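Hypothetical glycoside hydrolase (Parabacteroides distasonis, PDB 3TAW) is of unknown function but probably belongs to the glycoside hydrolase-like proteins built as five-bladed beta-propellers. Local coordinates at residues Pro307-Asp310 / Phe311-Ser314. Sequence-based numbering, arbitrary orientation. Where two conformers were deposited one is given.
Sequences PTDD and FEKS
Glu312 turns its carboxylate back on the loop before its own short helix, where OE1 collects two backbone N-H groups. Thr308 N reaches Glu312 OE1 at 2.8 Å, nearly along the C-O bond. Asp309 N, 3.1 Å from Glu312 OE1, approaches from above the carboxylate plane, 57° out of it. Asp309 is the N-cap residue, and its N-H is taken by the side chain three residues on, the backbone-to-side-chain bond of a capping box; the reciprocal bond is not made, since the Asp309 side chain forms no capping bond.

Backbone bonds close the turn. Asp309 O accepts from Glu312 N at 3.0 Å and from Lys313 N at 3.1 Å, the latter being the i to i+4 bond of an alpha-helical turn.

The two acidic groups are bridged by a water that donates to Asp309 OD2 at 2.7 Å and to Glu312 OE2 at 2.9 Å, which probably eases the repulsion between their like charges.

Nonpolar contact comes from Asp309 CB, 3.9 Å from the centroid of the Phe311 ring, a CH-pi contact over one face, offset toward the rim. Phe311 CG stands between its backbone N and carbonyl carbon (chi1 55°), which brings the ring alongside Asp309. The extended Lys313 chain passes Pro307 CB. Lys313 CE comes within 3.2 Å of the carbonyl oxygen Thr308 O.

Beyond the turn, Arg19 forms a salt bridge with Glu312 OE1, and Tyr338 OH is hydrogen-bonded to Glu312 OE2. Pro307 and Glu312 pack on Val322, while Phe311 and Glu312 meet Cys340, which places helix 310-313 against strands 322-330 and 333-340.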
loop_
_atom_site.group_PDB
_atom_site.type_symbol
_atom_site.label_atom_id
_atom_site.label_comp_id
_atom_site.label_asym_id
_atom_site.label_seq_id
_atom_site.Cartn_x
_atom_site.Cartn_y
_atom_site.Cartn_z
ATOM N N PRO A 307 4.349 -15.729 -4.153
ATOM C CA PRO A 307 5.623 -15.682 -4.887
ATOM C C PRO A 307 5.797 -16.901 -5.792
ATOM O O PRO A 307 5.655 -18.052 -5.345
ATOM C CB PRO A 307 6.663 -15.634 -3.784
ATOM C CG PRO A 307 5.962 -14.985 -2.648
ATOM C CD PRO A 307 4.560 -15.549 -2.702
ATOM N N THR A 308 6.097 -16.633 -7.059
ATOM C CA THR A 308 6.154 -17.661 -8.096
ATOM C C THR A 308 7.427 -17.527 -8.913
ATOM O O THR A 308 8.199 -18.486 -9.015
ATOM C CB THR A 308 4.923 -17.571 -8.992
ATOM O OG1 THR A 308 3.744 -17.680 -8.157
ATOM C CG2 THR A 308 4.922 -18.677 -10.062
ATOM N N ASP A 309 7.656 -16.347 -9.487
ATOM C CA ASP A 309 8.913 -16.082 -10.193
ATOM C C ASP A 309 10.072 -15.895 -9.202
ATOM O O ASP A 309 9.861 -15.525 -8.052
ATOM C CB ASP A 309 8.766 -14.876 -11.129
ATOM C CG ASP A 309 7.848 -15.170 -12.294
ATOM O OD1 ASP A 309 7.881 -16.328 -12.755
ATOM O OD2 ASP A 309 7.080 -14.278 -12.738
ATOM N N ASP A 310 11.296 -16.155 -9.655
ATOM C CA ASP A 310 12.448 -16.139 -8.743
ATOM C C ASP A 310 12.678 -14.778 -8.066
ATOM O O ASP A 310 13.092 -14.716 -6.904
ATOM C CB ASP A 310 13.729 -16.666 -9.432
ATOM C CG ASP A 310 14.153 -15.852 -10.668
ATOM O OD1 ASP A 310 13.413 -14.979 -11.150
ATOM O OD2 ASP A 310 15.269 -16.105 -11.166
ATOM N N PHE A 311 12.375 -13.689 -8.769
ATOM C CA PHE A 311 12.535 -12.345 -8.196
ATOM C C PHE A 311 11.415 -11.932 -7.224
ATOM O O PHE A 311 11.507 -10.885 -6.582
ATOM C CB PHE A 311 12.668 -11.315 -9.323
ATOM C CG PHE A 311 11.546 -11.350 -10.306
ATOM C CD1 PHE A 311 10.356 -10.677 -10.037
ATOM C CD2 PHE A 311 11.674 -12.014 -11.508
ATOM C CE1 PHE A 311 9.311 -10.685 -10.931
ATOM C CE2 PHE A 311 10.606 -12.027 -12.432
ATOM C CZ PHE A 311 9.429 -11.357 -12.131
ATOM N N GLU A 312 10.362 -12.754 -7.146
ATOM C CA GLU A 312 9.330 -12.669 -6.104
ATOM C C GLU A 312 9.678 -13.522 -4.885
ATOM O O GLU A 312 9.382 -13.138 -3.749
ATOM C CB GLU A 312 7.963 -13.119 -6.650
ATOM C CG GLU A 312 7.438 -12.300 -7.810
ATOM C CD GLU A 312 6.245 -12.902 -8.517
ATOM O OE1 GLU A 312 5.918 -14.095 -8.298
ATOM O OE2 GLU A 312 5.602 -12.170 -9.305
ATOM N N LYS A 313 10.325 -14.658 -5.129
ATOM C CA LYS A 313 10.615 -15.650 -4.076
ATOM C C LYS A 313 11.739 -15.237 -3.143
ATOM O O LYS A 313 11.788 -15.700 -1.991
ATOM C CB LYS A 313 10.926 -17.026 -4.680
ATOM C CG LYS A 313 9.681 -17.755 -5.174
ATOM C CD LYS A 313 10.039 -19.069 -5.832
ATOM C CE LYS A 313 8.787 -19.856 -6.152
ATOM N NZ LYS A 313 9.095 -21.204 -6.757
ATOM N N SER A 314 12.648 -14.391 -3.633
ATOM C CA SER A 314 13.784 -13.935 -2.835
ATOM C C SER A 314 14.364 -12.634 -3.395
ATOM O O SER A 314 14.384 -12.423 -4.601
ATOM C CB SER A 314 14.856 -15.028 -2.776
ATOM O OG SER A 314 15.898 -14.708 -1.864
HETATM O O HOH W 1 6.009 -11.900 -12.137
#